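PDB 5MKW: DNA annealing helicase and endonuclease ZRANB3, which anneals DNA strands as an ATP-dependent helicase and cuts DNA as an endonuclease to preserve stalled replication forks, the part described here being its C-terminal HNH nuclease domain. Local coordinates for residues C20-V25 with Q93-V98; N26-F31 with P66-F71; Y7-V12 with F71-H76. All blocks are in the same frame, centred on the assembly; numbering follows the deposited sequence. Where two conformers were deposited one is given.

Contact 1: residues C20-V25 with Q93-V98; sequences CQLCNV and QTLCTV. With ZN (zinc ion), chain C.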
loop_
_atom_site.group_PDB
_atom_site.type_symbol
_atom_site.label_atom_id
_atom_site.label_comp_id
_atom_site.label_asym_id
_atom_site.label_seq_id
_atom_site.Cartn_x
_atom_site.Cartn_y
_atom_site.Cartn_z
ATOM N N CYS A 20 -6.744 5.856 1.508
ATOM C CA CYS A 20 -5.487 5.911 2.279
ATOM C C CYS A 20 -5.659 6.849 3.463
ATOM O O CYS A 20 -6.152 7.992 3.298
ATOM C CB CYS A 20 -4.337 6.440 1.430
ATOM S SG CYS A 20 -2.750 6.529 2.307
ATOM N N GLN A 21 -5.265 6.379 4.642
ATOM C CA GLN A 21 -5.498 7.151 5.861
ATOM C C GLN A 21 -4.430 8.203 6.098
ATOM O O GLN A 21 -4.621 9.070 6.929
ATOM C CB GLN A 21 -5.613 6.228 7.055
ATOM C CG GLN A 21 -6.787 5.290 6.951
ATOM C CD GLN A 21 -8.127 6.045 6.806
ATOM O OE1 GLN A 21 -8.586 6.683 7.739
ATOM N NE2 GLN A 21 -8.743 5.959 5.637
ATOM N N LEU A 22 -3.358 8.176 5.301
ATOM C CA LEU A 22 -2.313 9.208 5.375
ATOM C C LEU A 22 -2.515 10.332 4.375
ATOM O O LEU A 22 -2.378 11.489 4.746
ATOM C CB LEU A 22 -0.917 8.615 5.221
ATOM C CG LEU A 22 -0.580 7.554 6.265
ATOM C CD1 LEU A 22 0.857 7.088 6.190
ATOM C CD2 LEU A 22 -0.933 8.034 7.675
ATOM N N CYS A 23 -2.788 9.999 3.109
ATOM C CA CYS A 23 -2.853 10.999 2.064
ATOM C C CYS A 23 -4.238 11.159 1.441
ATOM O O CYS A 23 -4.440 12.076 0.664
ATOM C CB CYS A 23 -1.823 10.685 0.965
ATOM S SG CYS A 23 -2.312 9.336 -0.121
ATOM N N ASN A 24 -5.157 10.276 1.797
ATOM C CA ASN A 24 -6.581 10.330 1.473
ATOM C C ASN A 24 -6.920 10.142 -0.003
ATOM O O ASN A 24 -8.051 10.349 -0.418
ATOM C CB ASN A 24 -7.273 11.515 2.150
ATOM C CG ASN A 24 -7.085 11.480 3.659
ATOM O OD1 ASN A 24 -7.362 10.458 4.332
ATOM N ND2 ASN A 24 -6.441 12.521 4.179
ATOM N N VAL A 25 -6.009 9.541 -0.740
ATOM C CA VAL A 25 -6.394 9.095 -2.055
ATOM C C VAL A 25 -7.374 7.947 -1.976
ATOM O O VAL A 25 -7.344 7.124 -1.036
ATOM C CB VAL A 25 -5.196 8.743 -2.963
ATOM C CG1 VAL A 25 -4.325 9.969 -3.150
ATOM C CG2 VAL A 25 -4.420 7.541 -2.437
ATOM N N GLN A 93 -4.784 0.074 9.393
ATOM C CA GLN A 93 -5.234 1.147 8.549
ATOM C C GLN A 93 -4.908 0.800 7.102
ATOM O O GLN A 93 -3.992 0.028 6.827
ATOM C CB GLN A 93 -4.602 2.473 8.954
ATOM C CG GLN A 93 -3.128 2.606 8.560
ATOM C CD GLN A 93 -2.453 3.861 9.018
ATOM O OE1 GLN A 93 -1.212 3.893 9.265
ATOM N NE2 GLN A 93 -3.250 4.827 9.320
ATOM N N THR A 94 -5.665 1.428 6.210
ATOM C CA THR A 94 -5.449 1.403 4.795
ATOM C C THR A 94 -4.416 2.439 4.432
ATOM O O THR A 94 -4.502 3.617 4.835
ATOM C CB THR A 94 -6.786 1.740 4.071
ATOM O OG1 THR A 94 -7.801 0.798 4.464
ATOM C CG2 THR A 94 -6.597 1.674 2.586
ATOM N N LEU A 95 -3.436 1.991 3.664
ATOM C CA LEU A 95 -2.460 2.874 3.024
ATOM C C LEU A 95 -2.495 2.622 1.524
ATOM O O LEU A 95 -2.531 1.457 1.081
ATOM C CB LEU A 95 -1.029 2.576 3.524
ATOM C CG LEU A 95 -0.662 2.769 4.996
ATOM C CD1 LEU A 95 0.821 2.496 5.215
ATOM C CD2 LEU A 95 -1.000 4.165 5.482
ATOM N N CYS A 96 -2.399 3.679 0.720
ATOM C CA CYS A 96 -2.112 3.489 -0.673
ATOM C C CYS A 96 -0.691 2.881 -0.792
ATOM O O CYS A 96 0.130 2.897 0.158
ATOM C CB CYS A 96 -2.199 4.828 -1.444
ATOM S SG CYS A 96 -0.838 5.955 -1.149
ATOM N N THR A 97 -0.389 2.334 -1.961
ATOM C CA THR A 97 0.883 1.637 -2.120
ATOM C C THR A 97 2.098 2.559 -2.128
ATOM O O THR A 97 3.164 2.139 -1.769
ATOM C CB THR A 97 0.856 0.703 -3.330
ATOM O OG1 THR A 97 0.178 1.345 -4.424
ATOM C CG2 THR A 97 0.110 -0.594 -2.924
ATOM N N VAL A 98 1.921 3.827 -2.464
ATOM C CA VAL A 98 2.998 4.791 -2.418
ATOM C C VAL A 98 3.335 5.115 -0.946
ATOM O O VAL A 98 4.477 5.054 -0.526
ATOM C CB VAL A 98 2.651 6.065 -3.214
ATOM C CG1 VAL A 98 3.617 7.203 -2.896
ATOM C CG2 VAL A 98 2.654 5.777 -4.718
HETATM ZN ZN ZN C . -1.323 7.398 0.648
#
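The side chains of Gln21 and Gln93 slide past each other in opposite directions, with their flat amide planes 52° apart and not stacked. The amide end of Gln93 instead comes against the aliphatic CB of Gln21, whose own amide turns back to give an N-H to Val19 O. Beside them a backbone bond joins the segments: Gln21 N donates to Thr94 O at 2.9 Å, and Gln21 CG packs against the same oxygen.

Beyond this bond the segments share a zinc ion, held by Cys20 SG at 2.4 Å, Cys23 SG at 2.3 Å and Cys96 SG at 2.4 Å, with Cys99 as the fourth ligand. A chi1 of 180° sends the sulfur of Cys20 to the side of its carbonyl carbon, where the amides that follow can turn toward it. Leu22 N (3.5 Å) and Cys23 N (3.6 Å) donate to Cys20 SG from within the loop, while Cys96 N reaches it across the contact at 3.3 Å along a nearly straight line (169°). Three N-H groups on one thiolate probably draw off part of its negative charge and help to orient it. Apolar contacts flank the metal: Val25 CG2 rests on Cys96 CB, and Leu22 presents CG and CD1 to Leu95 CD2 at 3.5 Å.

Cys96, N-cap of helix 97-118, contributes with Cys99 the second CxxC pair. The loop bearing Cys20 and Cys23, with its N-H...S bonds, resembles a zinc knuckle, and the whole is a four-cysteine zinc site, consistent with a structural role in the HNH domain.

Contact 2: residues N26-F31 with P66-F71; sequences NAQELF and PGEGHF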
loop_
_atom_site.group_PDB
_atom_site.type_symbol
_atom_site.label_atom_id
_atom_site.label_comp_id
_atom_site.label_asym_id
_atom_site.label_seq_id
_atom_site.Cartn_x
_atom_site.Cartn_y
_atom_site.Cartn_z
ATOM N N ASN A 26 -8.278 7.894 -2.941
ATOM C CA ASN A 26 -9.199 6.760 -2.997
ATOM C C ASN A 26 -8.626 5.676 -3.903
ATOM O O ASN A 26 -8.793 5.702 -5.131
ATOM C CB ASN A 26 -10.610 7.159 -3.464
ATOM C CG ASN A 26 -11.583 6.006 -3.313
ATOM O OD1 ASN A 26 -11.222 4.821 -3.363
ATOM N ND2 ASN A 26 -12.798 6.341 -3.028
ATOM N N ALA A 27 -7.839 4.805 -3.289
ATOM C CA ALA A 27 -7.016 3.890 -4.037
ATOM C C ALA A 27 -7.883 2.820 -4.680
ATOM O O ALA A 27 -7.596 2.364 -5.795
ATOM C CB ALA A 27 -5.970 3.284 -3.132
ATOM N N GLN A 28 -8.976 2.459 -4.023
ATOM C CA GLN A 28 -9.891 1.496 -4.600
ATOM C C GLN A 28 -10.593 1.995 -5.865
ATOM O O GLN A 28 -10.817 1.235 -6.797
ATOM C CB GLN A 28 -10.915 1.030 -3.592
ATOM C CG GLN A 28 -11.964 0.037 -4.133
ATOM C CD GLN A 28 -11.381 -1.363 -4.319
ATOM O OE1 GLN A 28 -10.225 -1.669 -3.900
ATOM N NE2 GLN A 28 -12.148 -2.221 -4.938
ATOM N N GLU A 29 -10.968 3.260 -5.875
ATOM C CA GLU A 29 -11.615 3.856 -7.046
ATOM C C GLU A 29 -10.666 3.867 -8.247
ATOM O O GLU A 29 -11.070 3.547 -9.361
ATOM C CB GLU A 29 -12.012 5.287 -6.716
ATOM C CG GLU A 29 -12.287 6.180 -7.925
ATOM C CD GLU A 29 -12.720 7.600 -7.514
ATOM O OE1 GLU A 29 -11.849 8.405 -7.065
ATOM O OE2 GLU A 29 -13.938 7.897 -7.607
ATOM N N LEU A 30 -9.389 4.180 -8.004
ATOM C CA LEU A 30 -8.387 4.073 -9.090
ATOM C C LEU A 30 -8.198 2.612 -9.603
ATOM O O LEU A 30 -8.092 2.367 -10.815
ATOM C CB LEU A 30 -7.041 4.647 -8.643
ATOM C CG LEU A 30 -6.011 4.804 -9.800
ATOM C CD1 LEU A 30 -6.532 5.824 -10.843
ATOM C CD2 LEU A 30 -4.652 5.209 -9.239
ATOM N N PHE A 31 -8.116 1.665 -8.693
ATOM C CA PHE A 31 -8.065 0.229 -9.055
ATOM C C PHE A 31 -9.198 -0.119 -10.030
ATOM O O PHE A 31 -8.969 -0.742 -11.066
ATOM C CB PHE A 31 -8.186 -0.685 -7.799
ATOM C CG PHE A 31 -8.507 -2.117 -8.145
ATOM C CD1 PHE A 31 -7.606 -2.887 -8.910
ATOM C CD2 PHE A 31 -9.759 -2.657 -7.874
ATOM C CE1 PHE A 31 -7.950 -4.151 -9.387
ATOM C CE2 PHE A 31 -10.103 -3.920 -8.338
ATOM C CZ PHE A 31 -9.188 -4.667 -9.104
ATOM N N PRO A 66 -3.970 -5.199 -13.441
ATOM C CA PRO A 66 -3.966 -4.581 -12.127
ATOM C C PRO A 66 -4.731 -5.458 -11.124
ATOM O O PRO A 66 -5.717 -6.141 -11.482
ATOM C CB PRO A 66 -4.672 -3.249 -12.357
ATOM C CG PRO A 66 -5.449 -3.422 -13.607
ATOM C CD PRO A 66 -4.685 -4.392 -14.450
ATOM N N GLY A 67 -4.214 -5.520 -9.915
ATOM C CA GLY A 67 -4.940 -6.096 -8.728
ATOM C C GLY A 67 -4.998 -5.152 -7.561
ATOM O O GLY A 67 -4.235 -4.198 -7.499
ATOM N N GLU A 68 -5.952 -5.391 -6.635
ATOM C CA GLU A 68 -6.277 -4.474 -5.600
ATOM C C GLU A 68 -5.016 -4.150 -4.770
ATOM O O GLU A 68 -4.798 -3.046 -4.337
ATOM C CB GLU A 68 -7.420 -5.142 -4.757
ATOM C CG GLU A 68 -8.770 -5.329 -5.521
ATOM C CD GLU A 68 -9.003 -6.644 -6.362
ATOM O OE1 GLU A 68 -8.012 -7.361 -6.786
ATOM O OE2 GLU A 68 -10.240 -6.873 -6.751
ATOM N N GLY A 69 -4.234 -5.190 -4.472
ATOM C CA GLY A 69 -2.985 -5.033 -3.761
ATOM C C GLY A 69 -1.916 -4.153 -4.400
ATOM O O GLY A 69 -1.005 -3.717 -3.719
ATOM N N HIS A 70 -2.044 -3.842 -5.686
ATOM C CA HIS A 70 -1.174 -2.854 -6.304
ATOM C C HIS A 70 -1.484 -1.448 -5.886
ATOM O O HIS A 70 -0.652 -0.546 -6.072
ATOM C CB HIS A 70 -1.249 -2.909 -7.838
ATOM C CG HIS A 70 -0.670 -4.138 -8.430
ATOM N ND1 HIS A 70 -1.256 -4.780 -9.494
ATOM C CD2 HIS A 70 0.484 -4.809 -8.160
ATOM C CE1 HIS A 70 -0.489 -5.789 -9.866
ATOM N NE2 HIS A 70 0.586 -5.807 -9.094
ATOM N N PHE A 71 -2.704 -1.228 -5.422
ATOM C CA PHE A 71 -3.208 0.116 -5.139
ATOM C C PHE A 71 -3.244 0.450 -3.629
ATOM O O PHE A 71 -2.987 1.599 -3.242
ATOM C CB PHE A 71 -4.599 0.260 -5.777
ATOM C CG PHE A 71 -4.573 0.227 -7.277
ATOM C CD1 PHE A 71 -4.488 -0.985 -7.953
ATOM C CD2 PHE A 71 -4.414 1.390 -7.991
ATOM C CE1 PHE A 71 -4.378 -1.019 -9.347
ATOM C CE2 PHE A 71 -4.287 1.367 -9.359
ATOM C CZ PHE A 71 -4.290 0.152 -10.054
#
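Phe31 and Phe71 meet as an offset edge-to-face aromatic pair that fastens the first turns of helix 27-36 to the loop leading into strand 72-76, the first strand of the HNH (His-Me finger) ββα fold. The ring centroids are 5.7 Å apart and the planes are inclined at 63°, with the edge of Phe31 turned to the face of Phe71. That face is also capped by the helix itself: Phe31 CA stands 3.7 Å from the centroid of the Phe71 ring, almost exactly on its normal, and Phe31 CB lies over the CG-CD1 side. A chi1 of 165° swings the Phe31 ring away from its own backbone N and out along the loop, which puts it between Phe71 and Glu68.

Glu68 occupies a face of Phe31. In the conformer described, one of two, its chain bends at chi2 and lays CG over the ring, 3.7 Å from the centroid. The carboxylate stacks after it with its plane inclined 28° to the ring, Glu68 OE2 lying 3.4 Å from Phe31 CE2. Phe31 thus has Glu68 over a face and Phe71 CE1 at its edge, where Pro66 O also lies near the ring plane.

Leu30, one residue back on the helix, approaches Phe71 at about a right angle and places Leu30 CD2 at the ring edge, 3.9 Å from Phe71 CE2. Met62 of helix 56-64 also touches Phe71, which is buried. The helix start is fixed by Asn26, whose OD1 accepts from Glu29 N as an N-cap. Inside the loop, Gly67 N donates to His70 ND1 at 3.1 Å. At the N-terminal end of the helix Ala27 CB points at the loop backbone and comes within 3.4 Å of Phe71 O.

Contact 3: residues Y7-V12 with F71-H76; sequences YLRAKV and FWQVDH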
loop_
_atom_site.group_PDB
_atom_site.type_symbol
_atom_site.label_atom_id
_atom_site.label_comp_id
_atom_site.label_asym_id
_atom_site.label_seq_id
_atom_site.Cartn_x
_atom_site.Cartn_y
_atom_site.Cartn_z
ATOM N N TYR A 7 -8.401 -11.671 5.139
ATOM C CA TYR A 7 -9.373 -11.390 6.160
ATOM C C TYR A 7 -9.199 -9.954 6.596
ATOM O O TYR A 7 -10.177 -9.198 6.719
ATOM C CB TYR A 7 -9.182 -12.345 7.350
ATOM C CG TYR A 7 -9.984 -11.976 8.584
ATOM C CD1 TYR A 7 -11.364 -12.143 8.588
ATOM C CD2 TYR A 7 -9.398 -11.316 9.650
ATOM C CE1 TYR A 7 -12.118 -11.753 9.671
ATOM C CE2 TYR A 7 -10.131 -10.968 10.777
ATOM C CZ TYR A 7 -11.479 -11.222 10.787
ATOM O OH TYR A 7 -12.259 -10.776 11.789
ATOM N N LEU A 8 -7.960 -9.599 6.934
ATOM C CA LEU A 8 -7.687 -8.272 7.459
ATOM C C LEU A 8 -8.047 -7.152 6.462
ATOM O O LEU A 8 -8.630 -6.136 6.852
ATOM C CB LEU A 8 -6.246 -8.187 7.911
ATOM C CG LEU A 8 -5.954 -9.070 9.139
ATOM C CD1 LEU A 8 -4.468 -8.967 9.425
ATOM C CD2 LEU A 8 -6.749 -8.655 10.376
ATOM N N ARG A 9 -7.704 -7.353 5.186
ATOM C CA ARG A 9 -8.015 -6.377 4.135
ATOM C C ARG A 9 -9.504 -6.141 4.111
ATOM O O ARG A 9 -9.972 -4.998 4.105
ATOM C CB ARG A 9 -7.514 -6.846 2.759
ATOM C CG ARG A 9 -5.988 -6.768 2.561
ATOM C CD ARG A 9 -5.564 -7.399 1.219
ATOM N NE ARG A 9 -6.066 -6.550 0.135
ATOM C CZ ARG A 9 -5.452 -5.463 -0.324
ATOM N NH1 ARG A 9 -4.277 -5.101 0.167
ATOM N NH2 ARG A 9 -6.017 -4.736 -1.282
ATOM N N ALA A 10 -10.259 -7.222 4.162
ATOM C CA ALA A 10 -11.714 -7.122 4.003
ATOM C C ALA A 10 -12.320 -6.444 5.215
ATOM O O ALA A 10 -13.189 -5.575 5.073
ATOM C CB ALA A 10 -12.328 -8.486 3.783
ATOM N N LYS A 11 -11.795 -6.741 6.377
ATOM C CA LYS A 11 -12.289 -6.099 7.614
ATOM C C LYS A 11 -12.001 -4.614 7.650
ATOM O O LYS A 11 -12.894 -3.820 7.963
ATOM C CB LYS A 11 -11.701 -6.707 8.858
ATOM C CG LYS A 11 -12.171 -8.104 9.196
ATOM C CD LYS A 11 -13.656 -8.198 9.452
ATOM C CE LYS A 11 -14.111 -7.270 10.547
ATOM N NZ LYS A 11 -15.526 -7.615 10.834
ATOM N N VAL A 12 -10.793 -4.218 7.241
ATOM C CA VAL A 12 -10.463 -2.794 7.233
ATOM C C VAL A 12 -11.281 -2.070 6.147
ATOM O O VAL A 12 -11.797 -0.990 6.372
ATOM C CB VAL A 12 -8.957 -2.569 7.036
ATOM C CG1 VAL A 12 -8.675 -1.113 6.818
ATOM C CG2 VAL A 12 -8.166 -3.096 8.231
ATOM N N PHE A 71 -2.704 -1.228 -5.422
ATOM C CA PHE A 71 -3.208 0.116 -5.139
ATOM C C PHE A 71 -3.244 0.450 -3.629
ATOM O O PHE A 71 -2.987 1.599 -3.242
ATOM C CB PHE A 71 -4.599 0.260 -5.777
ATOM C CG PHE A 71 -4.573 0.227 -7.277
ATOM C CD1 PHE A 71 -4.488 -0.985 -7.953
ATOM C CD2 PHE A 71 -4.414 1.390 -7.991
ATOM C CE1 PHE A 71 -4.378 -1.019 -9.347
ATOM C CE2 PHE A 71 -4.287 1.367 -9.359
ATOM C CZ PHE A 71 -4.290 0.152 -10.054
ATOM N N TRP A 72 -3.658 -0.504 -2.793
ATOM C CA TRP A 72 -3.690 -0.286 -1.336
ATOM C C TRP A 72 -3.333 -1.556 -0.565
ATOM O O TRP A 72 -3.490 -2.670 -1.065
ATOM C CB TRP A 72 -5.045 0.293 -0.832
ATOM C CG TRP A 72 -6.226 -0.542 -1.037
ATOM C CD1 TRP A 72 -7.023 -0.571 -2.139
ATOM C CD2 TRP A 72 -6.797 -1.475 -0.108
ATOM N NE1 TRP A 72 -8.044 -1.482 -1.979
ATOM C CE2 TRP A 72 -7.944 -2.032 -0.730
ATOM C CE3 TRP A 72 -6.482 -1.857 1.193
ATOM C CZ2 TRP A 72 -8.762 -2.970 -0.107
ATOM C CZ3 TRP A 72 -7.287 -2.848 1.816
ATOM C CH2 TRP A 72 -8.440 -3.350 1.164
ATOM N N GLN A 73 -2.861 -1.344 0.660
ATOM C CA GLN A 73 -2.400 -2.374 1.580
ATOM C C GLN A 73 -2.905 -2.000 2.984
ATOM O O GLN A 73 -3.027 -0.812 3.285
ATOM C CB GLN A 73 -0.861 -2.365 1.632
ATOM C CG GLN A 73 -0.171 -2.872 0.384
ATOM C CD GLN A 73 -0.389 -4.371 0.212
ATOM O OE1 GLN A 73 -0.407 -5.105 1.208
ATOM N NE2 GLN A 73 -0.770 -4.795 -0.990
ATOM N N VAL A 74 -3.159 -3.011 3.834
ATOM C CA VAL A 74 -3.356 -2.798 5.266
ATOM C C VAL A 74 -2.015 -2.727 5.976
ATOM O O VAL A 74 -1.111 -3.530 5.692
ATOM C CB VAL A 74 -4.171 -3.955 5.871
ATOM C CG1 VAL A 74 -4.301 -3.810 7.376
ATOM C CG2 VAL A 74 -5.538 -3.991 5.224
ATOM N N ASP A 75 -1.873 -1.798 6.911
ATOM C CA ASP A 75 -0.635 -1.710 7.667
ATOM C C ASP A 75 -0.943 -1.213 9.070
ATOM O O ASP A 75 -2.102 -0.918 9.404
ATOM C CB ASP A 75 0.344 -0.767 6.944
ATOM C CG ASP A 75 1.827 -1.056 7.258
ATOM O OD1 ASP A 75 2.146 -1.681 8.314
ATOM O OD2 ASP A 75 2.668 -0.555 6.485
ATOM N N HIS A 76 0.083 -1.136 9.905
ATOM C CA HIS A 76 -0.094 -0.730 11.299
ATOM C C HIS A 76 -0.335 0.761 11.424
ATOM O O HIS A 76 0.281 1.564 10.715
ATOM C CB HIS A 76 1.152 -1.060 12.126
ATOM C CG HIS A 76 1.455 -2.512 12.181
ATOM N ND1 HIS A 76 2.545 -3.064 11.556
ATOM C CD2 HIS A 76 0.787 -3.535 12.756
ATOM C CE1 HIS A 76 2.565 -4.366 11.783
ATOM N NE2 HIS A 76 1.503 -4.678 12.498
HETATM O O HOH W 1 -2.656 -5.782 2.523
#
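Stacking dominates where Arg9 meets Trp72. The guanidinium lies over the indole, planes 22° apart, with Arg9 CZ 3.8 Å from the centroid of the six-membered ring and close to its normal, a cation-pi arrangement. Arg9 NH2 sits over the middle of the bicyclic system, 3.4 Å from Trp72 CE2. The bend at chi3 of Arg9 (68°) brings the guanidinium round from the helix to the ring.

The hydrogen bonds come from the same group. Trp72 O takes Arg9 NH1 at 2.8 Å and, over a longer and more bent path, Arg9 NH2 at 3.3 Å. This oxygen lies in the guanidinium plane, yet both nitrogens approach from one face of the carbonyl plane, NH2 well above it. One residue thus meets the guanidinium twice, with its ring over a face and its carbonyl at the edge. A water continues the network: it accepts from Arg9 NH1 and from Val74 N, and donates to Gln73 OE1 at 2.7 Å, while the other end of that amide, NE2, is bonded to Gly69 O.

Apolar contacts fill the remainder. In the conformer of Val74 described, one of two, its CG2 nests against the helix backbone, 3.6 Å from Arg9 CA, and Val12 CG2 and Val74 CG1 meet tip to tip at 4.0 Å. The helical segment 7-12 runs at 93° to strand 72-76, packing helix 5-16 across the first strand of the ββα (His-Me finger) element of the HNH domain.

With its charge resting on the electron-rich indole face and its N-H groups directed at a carbonyl, Arg9 is probably stabilised as a cation despite partial burial.

Helix 5-16 enters first, and contact 3 closes a long loop by bringing residues 7-12 to the strand 72-76. Residues 20-25 follow and reach forward to 93-98 in contact 1; the two closures cross, because their segments alternate. Contact 2, joining 26-31 to 66-71, is nested inside both. Phe71 belongs to contacts 2 and 3, and Gln28 of contact 2 bonds to Trp72 of contact 3. Backbone pairs of Asp75 with Gln93 and Gln73 with Leu95 unite contacts 1 and 3 in the antiparallel sheet, while the backbone bond of Thr97 with Phe71 ties contact 1 to contact 2. Together they bind three helices, 5-16, 27-36 and 97-118, around the two-stranded sheet and zinc site.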